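Local coordinates for conserved Protein MTH1675 (Methanothermobacter thermautotrophicus, PDB 1T57) that binds flavin mononucleotide and magnesium ions through a fold related to the pyruvate kinase alpha/beta domain, though its cellular function is unknown, at residues A[141-146]-A[178-183]; A[54-59]-A[166-171]. All blocks are in the same frame, centred on the assembly; numbering follows the deposited sequence.

Interaction 1 (A[141-146]-A[178-183]). With MG (magnesium ion), chain D; FMN (flavin mononucleotide), chain E.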
HETATM    1  N   MSE A 141      13.206 -16.310   1.389  1.00 29.27           N
HETATM    2  CA  MSE A 141      14.067 -16.499   2.544  1.00 31.20           C
HETATM    3  C   MSE A 141      14.422 -18.002   2.687  1.00 32.43           C
HETATM    4  O   MSE A 141      15.264 -18.370   3.512  1.00 35.59           O
HETATM    5  CB  MSE A 141      13.390 -16.009   3.820  1.00 31.07           C
HETATM    6  CG  MSE A 141      12.741 -14.664   3.739  1.00 39.77           C
HETATM    7 SE   MSE A 141      11.814 -14.358   5.406  1.00 38.39          SE
HETATM    8  CE  MSE A 141      10.287 -15.496   5.142  1.00 59.15           C
ATOM      9  N   VAL A 142      13.764 -18.866   1.909  1.00 24.34           N
ATOM     10  CA  VAL A 142      14.052 -20.300   1.963  1.00 21.48           C
ATOM     11  C   VAL A 142      14.998 -20.636   0.809  1.00 20.26           C
ATOM     12  O   VAL A 142      15.999 -21.289   0.997  1.00 19.15           O
ATOM     13  CB  VAL A 142      12.783 -21.195   1.828  1.00 19.63           C
ATOM     14  CG1 VAL A 142      13.201 -22.696   1.943  1.00 16.40           C
ATOM     15  CG2 VAL A 142      11.783 -20.840   2.909  1.00 16.55           C
ATOM     16  N   SER A 143      14.671 -20.168  -0.382  1.00 18.93           N
ATOM     17  CA  SER A 143      15.517 -20.378  -1.540  1.00 24.55           C
ATOM     18  C   SER A 143      14.759 -19.697  -2.665  1.00 28.16           C
ATOM     19  O   SER A 143      13.637 -19.250  -2.443  1.00 26.84           O
ATOM     20  CB  SER A 143      15.723 -21.886  -1.811  1.00 22.19           C
ATOM     21  OG  SER A 143      14.545 -22.532  -2.253  1.00 19.23           O
ATOM     22  N   GLN A 144      15.355 -19.596  -3.851  1.00 32.05           N
ATOM     23  CA  GLN A 144      14.681 -18.963  -4.990  1.00 30.65           C
ATOM     24  C   GLN A 144      13.625 -19.930  -5.541  1.00 29.54           C
ATOM     25  O   GLN A 144      12.495 -19.546  -5.818  1.00 28.72           O
ATOM     26  CB  GLN A 144      15.684 -18.635  -6.117  1.00 34.37           C
ATOM     27  CG  GLN A 144      16.734 -17.575  -5.791  1.00 35.82           C
ATOM     28  CD  GLN A 144      16.142 -16.188  -5.708  1.00 33.64           C
ATOM     29  OE1 GLN A 144      15.213 -15.869  -6.436  1.00 31.40           O
ATOM     30  NE2 GLN A 144      16.686 -15.353  -4.832  1.00 34.35           N
ATOM     31  N   GLY A 145      14.020 -21.184  -5.721  1.00 21.99           N
ATOM     32  CA  GLY A 145      13.107 -22.186  -6.229  1.00 28.30           C
ATOM     33  C   GLY A 145      11.883 -22.320  -5.326  1.00 24.55           C
ATOM     34  O   GLY A 145      10.794 -22.536  -5.806  1.00 26.39           O
ATOM     35  N   PHE A 146      12.060 -22.150  -4.020  1.00 28.71           N
ATOM     36  CA  PHE A 146      10.934 -22.284  -3.107  1.00 27.81           C
ATOM     37  C   PHE A 146       9.868 -21.293  -3.554  1.00 26.14           C
ATOM     38  O   PHE A 146       8.661 -21.559  -3.506  1.00 26.96           O
ATOM     39  CB  PHE A 146      11.370 -21.989  -1.668  1.00 35.01           C
ATOM     40  CG  PHE A 146      10.396 -22.457  -0.612  1.00 35.69           C
ATOM     41  CD1 PHE A 146      10.560 -23.689  -0.005  1.00 39.54           C
ATOM     42  CD2 PHE A 146       9.361 -21.641  -0.186  1.00 38.39           C
ATOM     43  CE1 PHE A 146       9.709 -24.111   1.009  1.00 38.03           C
ATOM     44  CE2 PHE A 146       8.500 -22.052   0.827  1.00 41.97           C
ATOM     45  CZ  PHE A 146       8.682 -23.294   1.430  1.00 39.53           C
ATOM     46  N   ALA A 178      17.250 -27.020 -11.839  1.00 42.52           N
ATOM     47  CA  ALA A 178      16.461 -27.111 -10.620  1.00 42.94           C
ATOM     48  C   ALA A 178      17.204 -27.481  -9.316  1.00 43.60           C
ATOM     49  O   ALA A 178      18.192 -28.224  -9.320  1.00 45.97           O
ATOM     50  CB  ALA A 178      15.289 -28.069 -10.867  1.00 36.22           C
ATOM     51  N   ASP A 179      16.724 -26.941  -8.198  1.00 41.20           N
ATOM     52  CA  ASP A 179      17.321 -27.222  -6.892  1.00 37.30           C
ATOM     53  C   ASP A 179      16.276 -27.232  -5.761  1.00 35.83           C
ATOM     54  O   ASP A 179      16.602 -27.416  -4.591  1.00 31.14           O
ATOM     55  CB  ASP A 179      18.454 -26.224  -6.591  1.00 35.40           C
ATOM     56  CG  ASP A 179      17.992 -24.785  -6.579  1.00 38.42           C
ATOM     57  OD1 ASP A 179      18.856 -23.882  -6.564  1.00 37.00           O
ATOM     58  OD2 ASP A 179      16.770 -24.547  -6.583  1.00 37.51           O
ATOM     59  N   THR A 180      15.010 -27.051  -6.123  1.00 30.93           N
ATOM     60  CA  THR A 180      13.941 -27.067  -5.139  1.00 28.74           C
ATOM     61  C   THR A 180      12.724 -27.791  -5.652  1.00 22.62           C
ATOM     62  O   THR A 180      12.277 -27.564  -6.772  1.00 29.54           O
ATOM     63  CB  THR A 180      13.477 -25.672  -4.764  1.00 29.30           C
ATOM     64  OG1 THR A 180      14.589 -24.893  -4.325  1.00 23.08           O
ATOM     65  CG2 THR A 180      12.456 -25.771  -3.653  1.00 17.78           C
ATOM     66  N   ALA A 181      12.167 -28.673  -4.841  1.00 29.11           N
ATOM     67  CA  ALA A 181      10.974 -29.400  -5.265  1.00 31.17           C
ATOM     68  C   ALA A 181      10.113 -29.484  -4.044  1.00 24.72           C
ATOM     69  O   ALA A 181      10.599 -29.812  -2.969  1.00 25.91           O
ATOM     70  CB  ALA A 181      11.327 -30.791  -5.763  1.00 22.43           C
ATOM     71  N   LEU A 182       8.835 -29.190  -4.212  1.00 29.13           N
ATOM     72  CA  LEU A 182       7.906 -29.200  -3.096  1.00 32.93           C
ATOM     73  C   LEU A 182       6.692 -30.079  -3.367  1.00 32.46           C
ATOM     74  O   LEU A 182       6.386 -30.372  -4.516  1.00 35.09           O
ATOM     75  CB  LEU A 182       7.462 -27.758  -2.797  1.00 30.45           C
ATOM     76  CG  LEU A 182       8.100 -26.955  -1.647  1.00 31.83           C
ATOM     77  CD1 LEU A 182       9.600 -26.981  -1.665  1.00 23.80           C
ATOM     78  CD2 LEU A 182       7.629 -25.529  -1.779  1.00 27.82           C
ATOM     79  N   VAL A 183       6.034 -30.519  -2.295  1.00 29.04           N
ATOM     80  CA  VAL A 183       4.815 -31.305  -2.395  1.00 26.54           C
ATOM     81  C   VAL A 183       3.748 -30.372  -1.852  1.00 27.22           C
ATOM     82  O   VAL A 183       3.761 -29.973  -0.686  1.00 16.75           O
ATOM     83  CB  VAL A 183       4.887 -32.564  -1.558  1.00 34.76           C
ATOM     84  CG1 VAL A 183       3.505 -33.150  -1.376  1.00 39.41           C
ATOM     85  CG2 VAL A 183       5.785 -33.562  -2.259  1.00 40.89           C
TER
HETATM   86 MG    MG D 302      18.076 -22.066   2.171  1.00 46.85          MG
HETATM   87  N1  FMN E 200      14.706 -18.605 -11.167  1.00 29.18           N
HETATM   88  C2  FMN E 200      15.167 -17.879 -10.075  1.00 30.42           C
HETATM   89  O2  FMN E 200      16.259 -18.114  -9.595  1.00 32.93           O
HETATM   90  N3  FMN E 200      14.389 -16.990  -9.383  1.00 29.29           N
HETATM   91  C4  FMN E 200      13.160 -16.632  -9.875  1.00 35.81           C
HETATM   92  O4  FMN E 200      12.421 -15.922  -9.182  1.00 35.28           O
HETATM   93  C4A FMN E 200      12.657 -17.366 -10.953  1.00 38.36           C
HETATM   94  N5  FMN E 200      11.405 -17.080 -11.447  1.00 30.65           N
HETATM   95  C5A FMN E 200      10.821 -17.983 -12.304  1.00 37.12           C
HETATM   96  C6  FMN E 200       9.553 -17.686 -12.774  1.00 39.49           C
HETATM   97  C7  FMN E 200       8.958 -18.466 -13.726  1.00 39.68           C
HETATM   98  C7M FMN E 200       7.620 -18.018 -14.216  1.00 41.69           C
HETATM   99  C8  FMN E 200       9.773 -19.238 -14.546  1.00 40.92           C
HETATM  100  C8M FMN E 200       9.186 -20.026 -15.703  1.00 39.76           C
HETATM  101  C9  FMN E 200      11.066 -19.524 -14.110  1.00 34.52           C
HETATM  102  C9A FMN E 200      11.578 -18.979 -12.928  1.00 39.79           C
HETATM  103  N10 FMN E 200      12.944 -19.084 -12.629  1.00 39.75           N
HETATM  104  C10 FMN E 200      13.415 -18.397 -11.539  1.00 36.60           C
HETATM  105  C1' FMN E 200      13.849 -20.106 -13.281  1.00 42.77           C
HETATM  106  C2' FMN E 200      13.516 -21.472 -12.747  1.00 45.52           C
HETATM  107  O2' FMN E 200      13.555 -21.414 -11.317  1.00 40.98           O
HETATM  108  C3' FMN E 200      14.535 -22.494 -13.198  1.00 47.55           C
HETATM  109  O3' FMN E 200      15.825 -22.101 -12.840  1.00 44.36           O
HETATM  110  C4' FMN E 200      14.449 -23.127 -14.597  1.00 52.73           C
HETATM  111  O4' FMN E 200      15.375 -24.186 -14.537  1.00 58.81           O
HETATM  112  C5' FMN E 200      14.935 -22.489 -15.881  1.00 54.35           C
HETATM  113  O5' FMN E 200      14.850 -23.565 -16.788  1.00 54.72           O
HETATM  114  P   FMN E 200      15.971 -24.142 -17.788  1.00 51.20           P
HETATM  115  O1P FMN E 200      15.256 -25.026 -18.750  1.00 53.46           O
HETATM  116  O2P FMN E 200      17.072 -24.944 -17.065  1.00 49.82           O
HETATM  117  O3P FMN E 200      16.569 -22.928 -18.511  1.00 54.41           O
HETATM  118  O   HOH W   1      16.367 -22.043  -5.156  1.00 32.03           O

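Interaction 2 (A[54-59]-A[166-171]). With FMN (flavin mononucleotide), chain E.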
ATOM      1  N   ASN A  54       0.727 -35.403 -10.908  1.00 60.03           N
ATOM      2  CA  ASN A  54       0.687 -34.020 -11.390  1.00 53.76           C
ATOM      3  C   ASN A  54       2.002 -33.268 -11.077  1.00 50.34           C
ATOM      4  O   ASN A  54       2.417 -33.148  -9.916  1.00 42.88           O
ATOM      5  CB  ASN A  54      -0.502 -33.296 -10.766  1.00 56.14           C
ATOM      6  CG  ASN A  54      -1.832 -33.738 -11.367  1.00 58.70           C
ATOM      7  OD1 ASN A  54      -2.170 -33.379 -12.514  1.00 60.12           O
ATOM      8  ND2 ASN A  54      -2.596 -34.526 -10.597  1.00 54.85           N
ATOM      9  N   PHE A  55       2.670 -32.769 -12.115  1.00 50.72           N
ATOM     10  CA  PHE A  55       3.927 -32.060 -11.903  1.00 47.24           C
ATOM     11  C   PHE A  55       3.968 -30.728 -12.614  1.00 45.08           C
ATOM     12  O   PHE A  55       3.739 -30.662 -13.808  1.00 37.85           O
ATOM     13  CB  PHE A  55       5.121 -32.888 -12.410  1.00 49.88           C
ATOM     14  CG  PHE A  55       5.266 -34.241 -11.780  1.00 54.60           C
ATOM     15  CD1 PHE A  55       4.511 -35.322 -12.220  1.00 54.15           C
ATOM     16  CD2 PHE A  55       6.159 -34.432 -10.736  1.00 53.84           C
ATOM     17  CE1 PHE A  55       4.657 -36.590 -11.626  1.00 53.19           C
ATOM     18  CE2 PHE A  55       6.308 -35.682 -10.145  1.00 53.15           C
ATOM     19  CZ  PHE A  55       5.550 -36.761 -10.585  1.00 51.01           C
ATOM     20  N   VAL A  56       4.276 -29.666 -11.883  1.00 40.13           N
ATOM     21  CA  VAL A  56       4.391 -28.373 -12.526  1.00 38.45           C
ATOM     22  C   VAL A  56       5.859 -27.996 -12.407  1.00 37.02           C
ATOM     23  O   VAL A  56       6.418 -28.026 -11.308  1.00 41.12           O
ATOM     24  CB  VAL A  56       3.520 -27.323 -11.855  1.00 40.34           C
ATOM     25  CG1 VAL A  56       3.861 -27.218 -10.361  1.00 35.71           C
ATOM     26  CG2 VAL A  56       3.696 -25.993 -12.578  1.00 36.36           C
ATOM     27  N   VAL A  57       6.488 -27.648 -13.526  1.00 33.14           N
ATOM     28  CA  VAL A  57       7.917 -27.334 -13.509  1.00 35.25           C
ATOM     29  C   VAL A  57       8.319 -26.096 -14.260  1.00 30.15           C
ATOM     30  O   VAL A  57       7.922 -25.902 -15.397  1.00 27.78           O
ATOM     31  CB  VAL A  57       8.754 -28.470 -14.122  1.00 32.87           C
ATOM     32  CG1 VAL A  57      10.222 -28.235 -13.850  1.00 33.32           C
ATOM     33  CG2 VAL A  57       8.318 -29.785 -13.575  1.00 44.71           C
ATOM     34  N   ALA A  58       9.147 -25.284 -13.629  1.00 28.19           N
ATOM     35  CA  ALA A  58       9.646 -24.071 -14.250  1.00 28.59           C
ATOM     36  C   ALA A  58      10.807 -24.439 -15.156  1.00 29.78           C
ATOM     37  O   ALA A  58      11.857 -24.907 -14.691  1.00 28.09           O
ATOM     38  CB  ALA A  58      10.122 -23.093 -13.194  1.00 21.95           C
ATOM     39  N   SER A  59      10.612 -24.230 -16.449  1.00 33.16           N
ATOM     40  CA  SER A  59      11.649 -24.516 -17.431  1.00 36.63           C
ATOM     41  C   SER A  59      11.578 -23.437 -18.493  1.00 37.71           C
ATOM     42  O   SER A  59      10.718 -23.467 -19.384  1.00 36.10           O
ATOM     43  CB  SER A  59      11.442 -25.887 -18.082  1.00 37.44           C
ATOM     44  OG  SER A  59      12.644 -26.288 -18.720  1.00 48.76           O
ATOM     45  N   GLU A 166      -6.164 -31.790  -5.491  1.00 58.41           N
ATOM     46  CA  GLU A 166      -5.216 -32.729  -4.907  1.00 61.08           C
ATOM     47  C   GLU A 166      -3.755 -32.267  -4.809  1.00 59.93           C
ATOM     48  O   GLU A 166      -3.435 -31.109  -5.045  1.00 58.63           O
ATOM     49  CB  GLU A 166      -5.293 -34.036  -5.696  1.00 62.40           C
ATOM     50  CG  GLU A 166      -5.278 -33.811  -7.193  1.00 67.41           C
ATOM     51  CD  GLU A 166      -5.811 -34.996  -8.008  1.00 71.52           C
ATOM     52  OE1 GLU A 166      -5.073 -35.991  -8.193  1.00 73.86           O
ATOM     53  OE2 GLU A 166      -6.979 -34.933  -8.458  1.00 71.51           O
ATOM     54  N   GLU A 167      -2.876 -33.196  -4.450  1.00 52.74           N
ATOM     55  CA  GLU A 167      -1.476 -32.883  -4.289  1.00 45.57           C
ATOM     56  C   GLU A 167      -0.721 -32.928  -5.598  1.00 44.32           C
ATOM     57  O   GLU A 167      -1.073 -33.677  -6.503  1.00 44.24           O
ATOM     58  CB  GLU A 167      -0.835 -33.825  -3.279  1.00 45.03           C
ATOM     59  CG  GLU A 167      -1.497 -33.760  -1.925  1.00 45.12           C
ATOM     60  CD  GLU A 167      -0.702 -34.472  -0.849  1.00 43.95           C
ATOM     61  OE1 GLU A 167       0.083 -35.391  -1.176  1.00 42.91           O
ATOM     62  OE2 GLU A 167      -0.871 -34.115   0.332  1.00 44.19           O
ATOM     63  N   VAL A 168       0.327 -32.112  -5.668  1.00 38.26           N
ATOM     64  CA  VAL A 168       1.164 -31.968  -6.845  1.00 35.03           C
ATOM     65  C   VAL A 168       2.614 -31.760  -6.406  1.00 33.78           C
ATOM     66  O   VAL A 168       2.873 -31.311  -5.283  1.00 37.58           O
ATOM     67  CB  VAL A 168       0.732 -30.715  -7.667  1.00 33.74           C
ATOM     68  CG1 VAL A 168       1.564 -30.596  -8.918  1.00 32.26           C
ATOM     69  CG2 VAL A 168      -0.747 -30.787  -8.004  1.00 31.19           C
ATOM     70  N   ILE A 169       3.561 -32.087  -7.274  1.00 27.83           N
ATOM     71  CA  ILE A 169       4.964 -31.881  -6.932  1.00 34.66           C
ATOM     72  C   ILE A 169       5.399 -30.669  -7.752  1.00 34.88           C
ATOM     73  O   ILE A 169       5.291 -30.710  -8.972  1.00 30.96           O
ATOM     74  CB  ILE A 169       5.835 -33.107  -7.322  1.00 35.21           C
ATOM     75  CG1 ILE A 169       5.328 -34.372  -6.595  1.00 36.60           C
ATOM     76  CG2 ILE A 169       7.297 -32.826  -7.003  1.00 29.80           C
ATOM     77  CD1 ILE A 169       6.303 -34.972  -5.535  1.00 34.75           C
ATOM     78  N   ALA A 170       5.858 -29.602  -7.088  1.00 33.42           N
ATOM     79  CA  ALA A 170       6.305 -28.376  -7.768  1.00 35.55           C
ATOM     80  C   ALA A 170       7.830 -28.330  -7.811  1.00 31.19           C
ATOM     81  O   ALA A 170       8.472 -28.585  -6.810  1.00 25.25           O
ATOM     82  CB  ALA A 170       5.768 -27.150  -7.039  1.00 36.45           C
ATOM     83  N   ILE A 171       8.393 -27.979  -8.966  1.00 33.52           N
ATOM     84  CA  ILE A 171       9.854 -27.956  -9.166  1.00 29.78           C
ATOM     85  C   ILE A 171      10.417 -26.622  -9.660  1.00 30.88           C
ATOM     86  O   ILE A 171      10.007 -26.075 -10.692  1.00 28.80           O
ATOM     87  CB  ILE A 171      10.271 -29.087 -10.185  1.00 30.62           C
ATOM     88  CG1 ILE A 171       9.963 -30.467  -9.574  1.00 33.86           C
ATOM     89  CG2 ILE A 171      11.736 -28.993 -10.556  1.00 26.99           C
ATOM     90  CD1 ILE A 171       9.717 -31.621 -10.602  1.00 32.51           C
TER
HETATM   91  N1  FMN E 200      14.706 -18.605 -11.167  1.00 29.18           N
HETATM   92  C2  FMN E 200      15.167 -17.879 -10.075  1.00 30.42           C
HETATM   93  O2  FMN E 200      16.259 -18.114  -9.595  1.00 32.93           O
HETATM   94  N3  FMN E 200      14.389 -16.990  -9.383  1.00 29.29           N
HETATM   95  C4  FMN E 200      13.160 -16.632  -9.875  1.00 35.81           C
HETATM   96  O4  FMN E 200      12.421 -15.922  -9.182  1.00 35.28           O
HETATM   97  C4A FMN E 200      12.657 -17.366 -10.953  1.00 38.36           C
HETATM   98  N5  FMN E 200      11.405 -17.080 -11.447  1.00 30.65           N
HETATM   99  C5A FMN E 200      10.821 -17.983 -12.304  1.00 37.12           C
HETATM  100  C6  FMN E 200       9.553 -17.686 -12.774  1.00 39.49           C
HETATM  101  C7  FMN E 200       8.958 -18.466 -13.726  1.00 39.68           C
HETATM  102  C7M FMN E 200       7.620 -18.018 -14.216  1.00 41.69           C
HETATM  103  C8  FMN E 200       9.773 -19.238 -14.546  1.00 40.92           C
HETATM  104  C8M FMN E 200       9.186 -20.026 -15.703  1.00 39.76           C
HETATM  105  C9  FMN E 200      11.066 -19.524 -14.110  1.00 34.52           C
HETATM  106  C9A FMN E 200      11.578 -18.979 -12.928  1.00 39.79           C
HETATM  107  N10 FMN E 200      12.944 -19.084 -12.629  1.00 39.75           N
HETATM  108  C10 FMN E 200      13.415 -18.397 -11.539  1.00 36.60           C
HETATM  109  C1' FMN E 200      13.849 -20.106 -13.281  1.00 42.77           C
HETATM  110  C2' FMN E 200      13.516 -21.472 -12.747  1.00 45.52           C
HETATM  111  O2' FMN E 200      13.555 -21.414 -11.317  1.00 40.98           O
HETATM  112  C3' FMN E 200      14.535 -22.494 -13.198  1.00 47.55           C
HETATM  113  O3' FMN E 200      15.825 -22.101 -12.840  1.00 44.36           O
HETATM  114  C4' FMN E 200      14.449 -23.127 -14.597  1.00 52.73           C
HETATM  115  O4' FMN E 200      15.375 -24.186 -14.537  1.00 58.81           O
HETATM  116  C5' FMN E 200      14.935 -22.489 -15.881  1.00 54.35           C
HETATM  117  O5' FMN E 200      14.850 -23.565 -16.788  1.00 54.72           O
HETATM  118  P   FMN E 200      15.971 -24.142 -17.788  1.00 51.20           P
HETATM  119  O1P FMN E 200      15.256 -25.026 -18.750  1.00 53.46           O
HETATM  120  O2P FMN E 200      17.072 -24.944 -17.065  1.00 49.82           O
HETATM  121  O3P FMN E 200      16.569 -22.928 -18.511  1.00 54.41           O

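Interaction 1 (A[141-146]-A[178-183])
Ser143 OG is gripped from two directions: it shares a hydrogen bond with Thr180 OG1 at 3.1 Å and accepts another from Phe146 N. The second bond makes Ser143 the N-cap of helix 144-158, and the first ties that cap to strand 180-185 of the central sheet. The cap depends on the serine rotation: chi1 of 69° sets OG between the backbone N and carbonyl carbon, folded back toward the helix's first turn. A short hydroxyl suits both tasks. Gly145, having no side chain, lets Thr180 settle against the helix backbone, with OG1 3.6 Å from Gly145 CA. A water completes the polar seam, accepting from Gly145 N at 2.6 Å and donating to Asp179 OD2. The other carboxylate oxygen, Asp179 OD1, is held by Thr174 and Gly32. Asp179 and Thr180 both hydrogen-bond through the backbone to Gly172 of strand 168-172, forming a classic beta bulge. Two bound groups flank the seam. Val142 O coordinates magnesium at 2.5 Å together with Pro204 O, while Gln144 OE1 receives flavin N3-H in a nearly straight bond (172° at the hydrogen) and is also bonded by Arg140 NE. The Thr180 methyl CG2 packs against the helix backbone, 3.7 Å from Phe146 N. Beyond it the contact turns apolar, where the Phe146 and Leu182 side chains cross at about a right angle. Leu182 CD2 lies over one face of the Phe146 ring in a CH-pi contact, 3.9 Å from its centroid, while Val142 CB lies over the opposite face, toward the rim.

Interaction 2 (A[54-59]-A[166-171])
The Phe55 ring meets Ile169 obliquely, and its CD2 comes within 3.7 Å of Ile169 CB, the two side chains lying side by side. Just before strand 168-171 begins, the Glu166 carboxylate stands almost perpendicular to the Asn54 amide, their planes 82° apart, with Asn54 ND2 3.7 Å from Glu166 OE1. Behind the amide, Asn54 CB rests on Val168 CG2. Strands 54-58 and 168-171 run parallel, 15° apart, and are joined by backbone hydrogen bonds. Val56 is the pivot: its N donates to Ile169 O, and its O accepts from Ile171 N at 3.1 Å. Further on, Ala58 N gives a nearly straight bond to Ile171 O. Branched residues suit these extended strands and fill both faces. Val57 CG1 packs 3.7 Å from Ile171 CG2, on the face that holds Phe55 and Ile169 and is covered by helix 36-50. On the other face, with chi1 at 56°, Val56 swings CG1 over its own backbone, which brings that methyl to 3.8 Å from Ala170 CB; the small alanine leaves room for it. Glu167 instead turns to a salt bridge with Arg205 of the second subunit. Strand 54-58 then delivers Ala58 and Ser59 to the ribityl chain and phosphate of FMN, a cofactor site at the C-terminal ends of parallel strands, as is typical of alpha/beta nucleotide-binding folds.

Overall arrangement
Interactions 1 and 2 lie with their centres 12 Å apart and meet within one sheet, where strand 168-172 pairs in parallel with 54-58 and in antiparallel fashion with 180-185. A probable hydrogen bond from Leu182 N to Ala170 O, 2.7 Å long, joins them directly. On the face toward helix 36-50, Val183 CG2 packs 3.6 Å from Ile169 CD1. Both contacts also reach the same FMN: 141-146 meets the pyrimidine part of the flavin, whereas 54-59 meets the ribityl and phosphate end. The sheet, with the N-terminus of helix 144-158 docked on it, thus connects the two ends of the cofactor pocket, with magnesium bound beside 141-146.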